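PDB 4FGW: glycerol-3-phosphate dehydrogenase [NAD(+)] 1 from Saccharomyces cerevisiae, which catalyses the NADH-linked interconversion of dihydroxyacetone phosphate and sn-glycerol 3-phosphate, through which the yeast cell accumulates glycerol as an osmoregulator under hyperosmotic stress. Local coordinates for residues A[150-155]-A[299-304]; A[242-247]-A[274-279]; A[161-166]-A[282-287]. All blocks are in the same frame, centred on the assembly; numbering follows the deposited sequence.

Contact 1 of 3, residues A[150-155]-A[299-304]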
ATOM      1  N   CYS A 150       8.335  12.392 -18.346  1.00 51.49           N
ATOM      2  CA  CYS A 150       7.933  11.014 -18.044  1.00 49.07           C
ATOM      3  C   CYS A 150       9.145  10.233 -17.482  1.00 54.48           C
ATOM      4  O   CYS A 150       9.113   9.008 -17.388  1.00 53.35           O
ATOM      5  CB  CYS A 150       7.382  10.338 -19.296  1.00 49.16           C
ATOM      6  SG  CYS A 150       5.931  11.144 -20.001  1.00 53.69           S
ATOM      7  N   LEU A 151      10.226  10.940 -17.156  1.00 53.83           N
ATOM      8  CA  LEU A 151      11.443  10.332 -16.628  1.00 53.99           C
ATOM      9  C   LEU A 151      11.237  10.048 -15.139  1.00 56.75           C
ATOM     10  O   LEU A 151      11.069  10.976 -14.340  1.00 56.10           O
ATOM     11  CB  LEU A 151      12.671  11.230 -16.899  1.00 56.64           C
ATOM     12  CG  LEU A 151      13.192  11.275 -18.355  1.00 63.32           C
ATOM     13  CD1 LEU A 151      12.235  12.042 -19.295  1.00 64.60           C
ATOM     14  CD2 LEU A 151      14.568  11.928 -18.429  1.00 66.33           C
ATOM     15  N   LYS A 152      11.240   8.784 -14.777  1.00 52.72           N
ATOM     16  CA  LYS A 152      10.993   8.389 -13.420  1.00 51.64           C
ATOM     17  C   LYS A 152      12.146   8.641 -12.499  1.00 58.43           C
ATOM     18  O   LYS A 152      13.277   8.476 -12.857  1.00 60.30           O
ATOM     19  CB  LYS A 152      10.649   6.923 -13.362  1.00 51.58           C
ATOM     20  CG  LYS A 152       9.201   6.658 -13.423  1.00 61.95           C
ATOM     21  CD  LYS A 152       8.935   5.237 -13.092  1.00 65.30           C
ATOM     22  CE  LYS A 152       7.878   5.075 -12.066  1.00 51.45           C
ATOM     23  NZ  LYS A 152       6.715   4.445 -12.654  1.00 57.57           N
ATOM     24  N   GLY A 153      11.824   9.011 -11.283  1.00 55.36           N
ATOM     25  CA  GLY A 153      12.821   9.281 -10.263  1.00 57.40           C
ATOM     26  C   GLY A 153      13.319  10.710 -10.262  1.00 64.66           C
ATOM     27  O   GLY A 153      12.683  11.611 -10.819  1.00 64.10           O
ATOM     28  N   PHE A 154      14.458  10.913  -9.598  1.00 63.69           N
ATOM     29  CA  PHE A 154      15.123  12.201  -9.446  1.00 67.28           C
ATOM     30  C   PHE A 154      16.629  11.965  -9.249  1.00 74.17           C
ATOM     31  O   PHE A 154      17.053  10.820  -9.081  1.00 73.13           O
ATOM     32  CB  PHE A 154      14.510  12.989  -8.261  1.00 69.41           C
ATOM     33  CG  PHE A 154      14.842  12.465  -6.881  1.00 71.46           C
ATOM     34  CD1 PHE A 154      15.674  13.178  -6.031  1.00 77.32           C
ATOM     35  CD2 PHE A 154      14.310  11.261  -6.426  1.00 71.65           C
ATOM     36  CE1 PHE A 154      15.979  12.695  -4.758  1.00 79.18           C
ATOM     37  CE2 PHE A 154      14.624  10.775  -5.154  1.00 75.16           C
ATOM     38  CZ  PHE A 154      15.465  11.488  -4.333  1.00 76.19           C
ATOM     39  N   GLU A 155      17.423  13.037  -9.272  1.00 74.82           N
ATOM     40  CA  GLU A 155      18.869  12.966  -9.081  1.00 78.95           C
ATOM     41  C   GLU A 155      19.170  13.109  -7.590  1.00 85.63           C
ATOM     42  O   GLU A 155      18.672  14.033  -6.940  1.00 85.70           O
ATOM     43  CB  GLU A 155      19.573  14.056  -9.905  1.00 83.59           C
ATOM     44  CG  GLU A 155      20.967  13.680 -10.365  1.00 97.34           C
ATOM     45  CD  GLU A 155      21.527  14.494 -11.519  1.00122.99           C
ATOM     46  OE1 GLU A 155      22.558  14.057 -12.077  1.00128.82           O
ATOM     47  OE2 GLU A 155      20.959  15.558 -11.866  1.00116.04           O
ATOM     48  N   VAL A 299       1.861   5.488  -3.201  1.00 38.31           N
ATOM     49  CA  VAL A 299       1.475   4.180  -2.666  1.00 37.15           C
ATOM     50  C   VAL A 299       1.313   3.050  -3.718  1.00 40.49           C
ATOM     51  O   VAL A 299       1.866   1.959  -3.527  1.00 39.96           O
ATOM     52  CB  VAL A 299       0.272   4.299  -1.677  1.00 40.99           C
ATOM     53  CG1 VAL A 299      -1.044   4.624  -2.396  1.00 39.90           C
ATOM     54  CG2 VAL A 299       0.125   3.043  -0.819  1.00 40.63           C
ATOM     55  N   ALA A 300       0.580   3.316  -4.821  1.00 36.30           N
ATOM     56  CA  ALA A 300       0.333   2.313  -5.870  1.00 36.09           C
ATOM     57  C   ALA A 300       1.641   1.873  -6.547  1.00 41.84           C
ATOM     58  O   ALA A 300       1.869   0.668  -6.719  1.00 42.61           O
ATOM     59  CB  ALA A 300      -0.656   2.845  -6.901  1.00 36.38           C
ATOM     60  N   ASP A 301       2.530   2.836  -6.853  1.00 37.52           N
ATOM     61  CA  ASP A 301       3.809   2.504  -7.467  1.00 37.52           C
ATOM     62  C   ASP A 301       4.697   1.700  -6.530  1.00 42.47           C
ATOM     63  O   ASP A 301       5.383   0.776  -6.974  1.00 42.67           O
ATOM     64  CB  ASP A 301       4.514   3.736  -8.037  1.00 39.33           C
ATOM     65  CG  ASP A 301       5.395   3.411  -9.225  1.00 43.72           C
ATOM     66  OD1 ASP A 301       5.369   2.257  -9.682  1.00 43.34           O
ATOM     67  OD2 ASP A 301       6.109   4.313  -9.695  1.00 52.14           O
ATOM     68  N   LEU A 302       4.629   2.010  -5.226  1.00 39.09           N
ATOM     69  CA  LEU A 302       5.342   1.266  -4.191  1.00 39.41           C
ATOM     70  C   LEU A 302       4.820  -0.191  -4.130  1.00 43.06           C
ATOM     71  O   LEU A 302       5.615  -1.127  -4.149  1.00 43.32           O
ATOM     72  CB  LEU A 302       5.169   1.968  -2.831  1.00 39.67           C
ATOM     73  CG  LEU A 302       5.889   1.336  -1.632  1.00 44.74           C
ATOM     74  CD1 LEU A 302       7.412   1.463  -1.769  1.00 46.68           C
ATOM     75  CD2 LEU A 302       5.418   1.945  -0.330  1.00 45.11           C
ATOM     76  N   ILE A 303       3.480  -0.365  -4.074  1.00 39.52           N
ATOM     77  CA  ILE A 303       2.829  -1.674  -4.016  1.00 38.45           C
ATOM     78  C   ILE A 303       3.241  -2.567  -5.193  1.00 41.80           C
ATOM     79  O   ILE A 303       3.722  -3.673  -4.965  1.00 43.28           O
ATOM     80  CB  ILE A 303       1.279  -1.558  -3.834  1.00 39.88           C
ATOM     81  CG1 ILE A 303       0.940  -0.991  -2.437  1.00 39.28           C
ATOM     82  CG2 ILE A 303       0.580  -2.930  -4.054  1.00 38.98           C
ATOM     83  CD1 ILE A 303      -0.544  -0.517  -2.239  1.00 34.64           C
ATOM     84  N   THR A 304       3.087  -2.080  -6.430  1.00 37.19           N
ATOM     85  CA  THR A 304       3.445  -2.851  -7.625  1.00 37.52           C
ATOM     86  C   THR A 304       4.914  -3.273  -7.678  1.00 43.61           C
ATOM     87  O   THR A 304       5.207  -4.411  -8.053  1.00 45.32           O
ATOM     88  CB  THR A 304       2.911  -2.197  -8.912  1.00 44.99           C
ATOM     89  OG1 THR A 304       2.929  -3.175  -9.955  1.00 45.63           O
ATOM     90  CG2 THR A 304       3.705  -0.946  -9.350  1.00 46.56           C
TER
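Lys152 and Asp301 meet through the bends in one chain and the first torsion of the other: the lysine runs extended to CG and CD and then turns at chi3 (130°) and chi4 (113°), while Asp301 sets its CG anti to the backbone N at chi1 -151°. The two side chains advance from opposite directions and together span the 11.0 Å between Lys152 CA and Asp301 CA. At the meeting point Lys152 NZ forms a salt bridge with Asp301 OD2 at 3.0 Å. The hydrogen bond within it is weak, and Lys152 CE lies almost as near to Asp301 OD2, at 3.1 Å, so the carboxylate oxygen rests against the last carbon as well as the amine. The other oxygen, Asp301 OD1, is 3.9 Å from Lys152 NZ, and the grip is one-sided. Lys152 probably binds the substrate, and Asp301 also packs against Lys245, the probable proton acceptor. The salt bridge joins the loop after strand 146-149 of the Rossmann-type domain to helix 296-307 of the helical domain. Lys152 NZ is gripped by the carbonyl O of Gly181 and, more weakly, by one carboxylate oxygen, which would probably steady the amine.

Contact 2 of 3, residues A[242-247]-A[274-279]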
ATOM      1  N   GLY A 242       9.295   7.491  -7.382  1.00 53.42           N
ATOM      2  CA  GLY A 242       9.829   6.747  -8.525  1.00 52.57           C
ATOM      3  C   GLY A 242      11.234   6.194  -8.364  1.00 57.89           C
ATOM      4  O   GLY A 242      11.594   5.209  -9.020  1.00 58.34           O
ATOM      5  N   ALA A 243      12.042   6.827  -7.497  1.00 54.75           N
ATOM      6  CA  ALA A 243      13.392   6.394  -7.184  1.00 55.84           C
ATOM      7  C   ALA A 243      13.408   5.579  -5.891  1.00 58.97           C
ATOM      8  O   ALA A 243      13.889   4.448  -5.909  1.00 59.55           O
ATOM      9  CB  ALA A 243      14.319   7.597  -7.067  1.00 59.26           C
ATOM     10  N   LEU A 244      12.860   6.139  -4.783  1.00 54.50           N
ATOM     11  CA  LEU A 244      12.852   5.554  -3.431  1.00 54.30           C
ATOM     12  C   LEU A 244      12.151   4.211  -3.247  1.00 55.94           C
ATOM     13  O   LEU A 244      12.588   3.416  -2.409  1.00 56.24           O
ATOM     14  CB  LEU A 244      12.425   6.578  -2.364  1.00 55.02           C
ATOM     15  CG  LEU A 244      13.255   7.871  -2.275  1.00 62.40           C
ATOM     16  CD1 LEU A 244      12.828   8.713  -1.106  1.00 63.63           C
ATOM     17  CD2 LEU A 244      14.748   7.584  -2.189  1.00 66.38           C
ATOM     18  N   LYS A 245      11.109   3.935  -4.061  1.00 50.27           N
ATOM     19  CA  LYS A 245      10.341   2.682  -4.035  1.00 48.16           C
ATOM     20  C   LYS A 245      11.237   1.457  -4.241  1.00 53.40           C
ATOM     21  O   LYS A 245      10.967   0.398  -3.672  1.00 53.36           O
ATOM     22  CB  LYS A 245       9.183   2.697  -5.070  1.00 47.72           C
ATOM     23  CG  LYS A 245       9.651   2.752  -6.529  1.00 51.28           C
ATOM     24  CD  LYS A 245       8.520   2.830  -7.531  1.00 50.95           C
ATOM     25  CE  LYS A 245       9.048   2.749  -8.944  1.00 44.64           C
ATOM     26  NZ  LYS A 245       9.516   1.379  -9.267  1.00 46.96           N
ATOM     27  N   ASN A 246      12.306   1.608  -5.040  1.00 51.33           N
ATOM     28  CA  ASN A 246      13.228   0.513  -5.345  1.00 52.35           C
ATOM     29  C   ASN A 246      14.132   0.140  -4.184  1.00 58.49           C
ATOM     30  O   ASN A 246      14.530  -1.019  -4.082  1.00 59.91           O
ATOM     31  CB  ASN A 246      13.992   0.782  -6.629  1.00 52.34           C
ATOM     32  CG  ASN A 246      13.096   1.079  -7.803  1.00 59.32           C
ATOM     33  OD1 ASN A 246      11.943   0.643  -7.874  1.00 52.75           O
ATOM     34  ND2 ASN A 246      13.585   1.877  -8.721  1.00 47.14           N
ATOM     35  N   VAL A 247      14.407   1.098  -3.280  1.00 55.97           N
ATOM     36  CA  VAL A 247      15.190   0.860  -2.058  1.00 58.00           C
ATOM     37  C   VAL A 247      14.299   0.026  -1.123  1.00 59.48           C
ATOM     38  O   VAL A 247      14.761  -0.971  -0.558  1.00 60.96           O
ATOM     39  CB  VAL A 247      15.680   2.177  -1.394  1.00 63.76           C
ATOM     40  CG1 VAL A 247      16.375   1.902  -0.061  1.00 66.44           C
ATOM     41  CG2 VAL A 247      16.603   2.953  -2.330  1.00 64.97           C
ATOM     42  N   GLY A 274       6.509   5.553   4.870  1.00 51.67           N
ATOM     43  CA  GLY A 274       6.792   6.565   5.886  1.00 53.83           C
ATOM     44  C   GLY A 274       8.108   7.274   5.633  1.00 60.01           C
ATOM     45  O   GLY A 274       8.192   8.494   5.782  1.00 61.94           O
ATOM     46  N   GLU A 275       9.133   6.517   5.192  1.00 56.20           N
ATOM     47  CA  GLU A 275      10.457   7.059   4.886  1.00 57.77           C
ATOM     48  C   GLU A 275      10.489   7.887   3.606  1.00 61.30           C
ATOM     49  O   GLU A 275      11.220   8.863   3.545  1.00 62.10           O
ATOM     50  CB  GLU A 275      11.536   5.976   4.933  1.00 59.75           C
ATOM     51  CG  GLU A 275      11.897   5.630   6.365  1.00 68.40           C
ATOM     52  CD  GLU A 275      13.068   4.703   6.585  1.00 80.10           C
ATOM     53  OE1 GLU A 275      13.120   4.077   7.668  1.00 72.80           O
ATOM     54  OE2 GLU A 275      13.943   4.612   5.693  1.00 72.22           O
ATOM     55  N   ILE A 276       9.649   7.537   2.615  1.00 57.84           N
ATOM     56  CA  ILE A 276       9.483   8.277   1.357  1.00 56.84           C
ATOM     57  C   ILE A 276       8.822   9.634   1.673  1.00 62.63           C
ATOM     58  O   ILE A 276       9.283  10.660   1.182  1.00 64.13           O
ATOM     59  CB  ILE A 276       8.698   7.440   0.299  1.00 56.31           C
ATOM     60  CG1 ILE A 276       9.507   6.172  -0.108  1.00 55.38           C
ATOM     61  CG2 ILE A 276       8.353   8.295  -0.939  1.00 56.85           C
ATOM     62  CD1 ILE A 276       8.764   5.118  -0.997  1.00 49.26           C
ATOM     63  N   ILE A 277       7.774   9.638   2.527  1.00 58.28           N
ATOM     64  CA  ILE A 277       7.083  10.865   2.957  1.00 58.78           C
ATOM     65  C   ILE A 277       8.066  11.790   3.678  1.00 64.90           C
ATOM     66  O   ILE A 277       8.162  12.974   3.339  1.00 66.57           O
ATOM     67  CB  ILE A 277       5.834  10.538   3.839  1.00 60.89           C
ATOM     68  CG1 ILE A 277       4.762   9.788   3.023  1.00 57.66           C
ATOM     69  CG2 ILE A 277       5.260  11.803   4.504  1.00 62.42           C
ATOM     70  CD1 ILE A 277       3.788   8.937   3.821  1.00 65.05           C
ATOM     71  N   ARG A 278       8.802  11.232   4.655  1.00 61.51           N
ATOM     72  CA  ARG A 278       9.781  11.926   5.483  1.00 64.82           C
ATOM     73  C   ARG A 278      10.881  12.545   4.622  1.00 70.94           C
ATOM     74  O   ARG A 278      11.241  13.695   4.861  1.00 74.20           O
ATOM     75  CB  ARG A 278      10.361  10.959   6.529  1.00 64.89           C
ATOM     76  CG  ARG A 278      11.239  11.610   7.599  1.00 76.26           C
ATOM     77  CD  ARG A 278      11.753  10.593   8.604  1.00 81.61           C
ATOM     78  NE  ARG A 278      10.657   9.889   9.276  1.00 84.52           N
ATOM     79  CZ  ARG A 278      10.640   8.583   9.526  1.00 94.84           C
ATOM     80  NH1 ARG A 278      11.671   7.820   9.183  1.00 82.07           N
ATOM     81  NH2 ARG A 278       9.598   8.031  10.130  1.00 78.84           N
ATOM     82  N   PHE A 279      11.380  11.801   3.610  1.00 65.45           N
ATOM     83  CA  PHE A 279      12.416  12.262   2.687  1.00 66.54           C
ATOM     84  C   PHE A 279      11.915  13.434   1.848  1.00 72.25           C
ATOM     85  O   PHE A 279      12.626  14.431   1.702  1.00 75.05           O
ATOM     86  CB  PHE A 279      12.918  11.114   1.785  1.00 65.89           C
ATOM     87  CG  PHE A 279      14.174  11.436   1.006  1.00 69.05           C
ATOM     88  CD1 PHE A 279      15.421  11.048   1.478  1.00 74.67           C
ATOM     89  CD2 PHE A 279      14.111  12.140  -0.193  1.00 70.24           C
ATOM     90  CE1 PHE A 279      16.583  11.363   0.767  1.00 77.48           C
ATOM     91  CE2 PHE A 279      15.272  12.457  -0.900  1.00 74.86           C
ATOM     92  CZ  PHE A 279      16.499  12.059  -0.419  1.00 75.59           C
TER
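Leu244 packs between Ile276 and Phe279 where two long helices of the C-terminal helical domain, 235-257 and 261-283, run antiparallel as neighbours in the chain. Their local axes come within 10.2 Å at 143° between the N-to-C directions, and the closest backbone pair is Leu244 with Ile276, CA to CA 6.5 Å. The tight part of the contact is wholly apolar. The backbone of Leu244 aims CB at Ile276, and the first torsion, with CG anti to the carbonyl carbon, places CG where CD1 can reach Phe279. Leu244 CB lies 3.7 Å from Ile276 CG1, while Leu244 CD1 meets the root of the aromatic side chain, 3.7 Å from Phe279 CG and 3.8 Å from Phe279 CB. The leucine and phenylalanine side chains cross at about a right angle, and the methyl meets the ring obliquely. Phe363 and Val347, from helices 361-371 and 340-354, also touch Leu244, so this layer belongs to the buried core of the domain.

Packing thins toward Lys245, which is partly exposed. Here Ile276 CD1 approaches the helix backbone, 4.0 Å from Lys245 N, but the lysine side chain leaves the interface and heads for Asp301 and Lys152 in the probable active site. Lys245 is the probable proton acceptor, and its amine has Thr305 OG1 of helix 296-307 as a partner there. It is also held from within its own helix: Lys245 NZ donates to Asn246 OD1 over 2.9 Å, with a C=O...N angle of 136° and the nitrogen tilted 16° from the carbonyl plane.

Contact 3 of 3, residues A[161-166]-A[282-287]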
ATOM      1  N   VAL A 161      20.319  17.029  -4.120  1.00 93.41           N
ATOM      2  CA  VAL A 161      19.107  16.460  -4.707  1.00 87.87           C
ATOM      3  C   VAL A 161      18.570  17.376  -5.802  1.00 90.29           C
ATOM      4  O   VAL A 161      18.549  18.593  -5.626  1.00 92.19           O
ATOM      5  CB  VAL A 161      18.003  16.086  -3.675  1.00 89.15           C
ATOM      6  CG1 VAL A 161      18.334  14.788  -2.958  1.00 88.17           C
ATOM      7  CG2 VAL A 161      17.730  17.211  -2.674  1.00 91.50           C
ATOM      8  N   GLN A 162      18.134  16.797  -6.926  1.00 83.48           N
ATOM      9  CA  GLN A 162      17.556  17.571  -8.026  1.00 82.11           C
ATOM     10  C   GLN A 162      16.517  16.794  -8.818  1.00 79.12           C
ATOM     11  O   GLN A 162      16.739  15.641  -9.181  1.00 76.71           O
ATOM     12  CB  GLN A 162      18.631  18.144  -8.965  1.00 86.50           C
ATOM     13  CG  GLN A 162      18.071  19.174  -9.958  1.00 99.36           C
ATOM     14  CD  GLN A 162      19.099  19.729 -10.903  1.00119.69           C
ATOM     15  OE1 GLN A 162      19.559  20.860 -10.741  1.00118.96           O
ATOM     16  NE2 GLN A 162      19.449  18.967 -11.935  1.00109.28           N
ATOM     17  N   LEU A 163      15.390  17.455  -9.109  1.00 72.61           N
ATOM     18  CA  LEU A 163      14.328  16.912  -9.942  1.00 68.19           C
ATOM     19  C   LEU A 163      14.770  17.050 -11.403  1.00 71.18           C
ATOM     20  O   LEU A 163      15.372  18.064 -11.772  1.00 74.30           O
ATOM     21  CB  LEU A 163      12.996  17.658  -9.702  1.00 67.31           C
ATOM     22  CG  LEU A 163      12.468  17.735  -8.255  1.00 71.25           C
ATOM     23  CD1 LEU A 163      11.263  18.641  -8.166  1.00 71.47           C
ATOM     24  CD2 LEU A 163      12.140  16.356  -7.687  1.00 69.75           C
ATOM     25  N   LEU A 164      14.485  16.071 -12.242  1.00 64.13           N
ATOM     26  CA  LEU A 164      14.881  16.115 -13.639  1.00 64.52           C
ATOM     27  C   LEU A 164      14.041  17.044 -14.484  1.00 68.32           C
ATOM     28  O   LEU A 164      14.438  17.463 -15.548  1.00 69.96           O
ATOM     29  CB  LEU A 164      14.824  14.726 -14.246  1.00 61.99           C
ATOM     30  CG  LEU A 164      15.348  13.559 -13.431  1.00 66.17           C
ATOM     31  CD1 LEU A 164      15.064  12.282 -14.135  1.00 63.26           C
ATOM     32  CD2 LEU A 164      16.791  13.675 -13.189  1.00 71.11           C
ATOM     33  N   SER A 165      12.848  17.324 -14.016  1.00 62.16           N
ATOM     34  CA  SER A 165      11.971  18.363 -14.563  1.00 62.49           C
ATOM     35  C   SER A 165      12.585  19.757 -14.296  1.00 69.76           C
ATOM     36  O   SER A 165      12.518  20.634 -15.166  1.00 71.75           O
ATOM     37  CB  SER A 165      10.577  18.259 -13.949  1.00 63.27           C
ATOM     38  OG  SER A 165      10.617  18.085 -12.542  1.00 69.83           O
ATOM     39  N   SER A 166      13.239  19.936 -13.122  1.00 66.99           N
ATOM     40  CA  SER A 166      13.918  21.187 -12.769  1.00 71.17           C
ATOM     41  C   SER A 166      15.153  21.398 -13.638  1.00 79.41           C
ATOM     42  O   SER A 166      15.469  22.545 -13.963  1.00 82.96           O
ATOM     43  CB  SER A 166      14.306  21.212 -11.295  1.00 75.12           C
ATOM     44  OG  SER A 166      13.176  21.295 -10.443  1.00 81.72           O
ATOM     45  N   MET A 282      11.357  16.637   4.009  1.00 81.02           N
ATOM     46  CA  MET A 282      12.623  17.115   4.564  1.00 84.45           C
ATOM     47  C   MET A 282      13.422  17.873   3.496  1.00 88.98           C
ATOM     48  O   MET A 282      13.974  18.931   3.792  1.00 93.05           O
ATOM     49  CB  MET A 282      13.446  15.930   5.103  1.00 86.75           C
ATOM     50  CG  MET A 282      14.631  16.332   5.956  1.00 95.31           C
ATOM     51  SD  MET A 282      15.574  14.907   6.557  1.00 99.71           S
ATOM     52  CE  MET A 282      14.462  14.282   7.838  1.00 95.05           C
ATOM     53  N   PHE A 283      13.478  17.332   2.264  1.00 82.11           N
ATOM     54  CA  PHE A 283      14.254  17.889   1.158  1.00 83.08           C
ATOM     55  C   PHE A 283      13.474  18.652   0.091  1.00 87.54           C
ATOM     56  O   PHE A 283      14.070  19.438  -0.648  1.00 88.47           O
ATOM     57  CB  PHE A 283      15.167  16.809   0.546  1.00 83.34           C
ATOM     58  CG  PHE A 283      16.062  16.163   1.580  1.00 86.83           C
ATOM     59  CD1 PHE A 283      15.816  14.871   2.028  1.00 87.15           C
ATOM     60  CD2 PHE A 283      17.106  16.874   2.164  1.00 93.34           C
ATOM     61  CE1 PHE A 283      16.620  14.289   3.016  1.00 90.44           C
ATOM     62  CE2 PHE A 283      17.901  16.296   3.152  1.00 98.42           C
ATOM     63  CZ  PHE A 283      17.664  15.003   3.562  1.00 94.16           C
ATOM     64  N   PHE A 284      12.154  18.526   0.080  1.00 83.89           N
ATOM     65  CA  PHE A 284      11.301  19.308  -0.814  1.00 83.53           C
ATOM     66  C   PHE A 284      10.047  19.806  -0.107  1.00 91.53           C
ATOM     67  O   PHE A 284       8.955  19.746  -0.626  1.00 88.96           O
ATOM     68  CB  PHE A 284      10.893  18.487  -2.021  1.00 80.79           C
ATOM     69  CG  PHE A 284      12.035  18.027  -2.856  1.00 82.29           C
ATOM     70  CD1 PHE A 284      12.319  18.640  -4.047  1.00 86.08           C
ATOM     71  CD2 PHE A 284      12.810  16.971  -2.461  1.00 83.21           C
ATOM     72  CE1 PHE A 284      13.356  18.217  -4.816  1.00 87.34           C
ATOM     73  CE2 PHE A 284      13.842  16.552  -3.231  1.00 86.49           C
ATOM     74  CZ  PHE A 284      14.115  17.175  -4.411  1.00 85.73           C
ATOM     75  N   PRO A 285      10.237  20.309   1.091  1.00 93.80           N
ATOM     76  CA  PRO A 285       9.169  20.771   1.968  1.00 94.26           C
ATOM     77  C   PRO A 285       7.919  21.329   1.324  1.00100.93           C
ATOM     78  O   PRO A 285       6.949  21.459   2.036  1.00104.72           O
ATOM     79  CB  PRO A 285       9.849  21.881   2.771  1.00100.05           C
ATOM     80  CG  PRO A 285      11.307  21.741   2.488  1.00107.43           C
ATOM     81  CD  PRO A 285      11.383  21.218   1.123  1.00100.38           C
ATOM     82  N   GLU A 286       7.913  21.675   0.054  1.00 94.73           N
ATOM     83  CA  GLU A 286       6.665  22.112  -0.534  1.00 92.07           C
ATOM     84  C   GLU A 286       5.848  20.901  -0.980  1.00 88.55           C
ATOM     85  O   GLU A 286       4.863  21.014  -1.690  1.00 86.85           O
ATOM     86  CB  GLU A 286       6.922  23.042  -1.700  1.00 95.90           C
ATOM     87  CG  GLU A 286       7.534  24.357  -1.297  1.00106.23           C
ATOM     88  CD  GLU A 286       6.529  25.323  -0.729  1.00130.13           C
ATOM     89  OE1 GLU A 286       6.084  26.209  -1.477  1.00135.93           O
ATOM     90  OE2 GLU A 286       6.193  25.211   0.464  1.00115.17           O
ATOM     91  N   SER A 287       6.272  19.732  -0.547  1.00 80.23           N
ATOM     92  CA  SER A 287       5.643  18.503  -0.953  1.00 74.47           C
ATOM     93  C   SER A 287       4.511  18.145  -0.030  1.00 75.49           C
ATOM     94  O   SER A 287       4.650  18.266   1.173  1.00 76.65           O
ATOM     95  CB  SER A 287       6.662  17.398  -0.915  1.00 75.23           C
ATOM     96  OG  SER A 287       6.335  16.431  -1.849  1.00 78.73           O
TER
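Val161 and Leu163 hold the ring of Phe284 between them, with Phe283 adding a smaller touch. Val161 can be followed outward atom by atom. Its CB is already in contact, 4.1 Å from Phe284 CZ. From there the branches part: at chi1 -77° CG2 falls between the backbone N and the carbonyl carbon, and it is this methyl that does most of the touching. Val161 CG2 lies 4.0 Å from both Phe284 CE2 and Phe284 CZ, and 4.1 Å from Phe283 CB, so it sits against two successive residues at the end of helix 261-283. The other methyl, CG1, turns instead to Phe154 and Phe279.

Leu163, at the N-cap position of helix 164-172, approaches the ring by its branch point. Leu163 CG and Leu163 CD2 are each 3.6 Å from Phe284 CE1, and CD2 spreads on to Phe284 CZ at 3.9 Å. The leucine and the ring run alongside each other in opposite senses, and both aliphatic residues meet the ring obliquely. All the touching atoms are carbon, so the contact is dispersive throughout, and it lies near the protein surface.

Phe284 is the first residue after helix 261-283 to leave helical geometry, and its ring extends toward the strand-to-helix turn opposite. At the Val161 end, Trp350 meets both Val161 and the ring of Phe283, which sets strand 160-162 against helix 340-354 and the end of helix 261-283. Helix 235-257 is met by Leu163 through Ser239 and by Phe284 through Ala236 and Ile240.

In the fold
All three contacts lie near the join between the Rossmann-type NAD-binding domain and the helical C-terminal domain. Contacts 1 and 3 bridge the two, whereas contact 2 lies within the helical one. Centres of contacts 1 and 2 are about 9 Å apart, and contact 3 is about 14 Å from contact 1 and 13 Å from contact 2. Along the chain they enclose one another, 150-155/299-304 outermost, 161-166/282-287 next and 242-247/274-279 innermost. Contacts 2 and 3 share helix 261-283. Phe154, in segment 150-155, packs on Ala243 and Phe279 of contact 2 and on Val161 of contact 3, an apolar link from beside the probable active site to the hairpin.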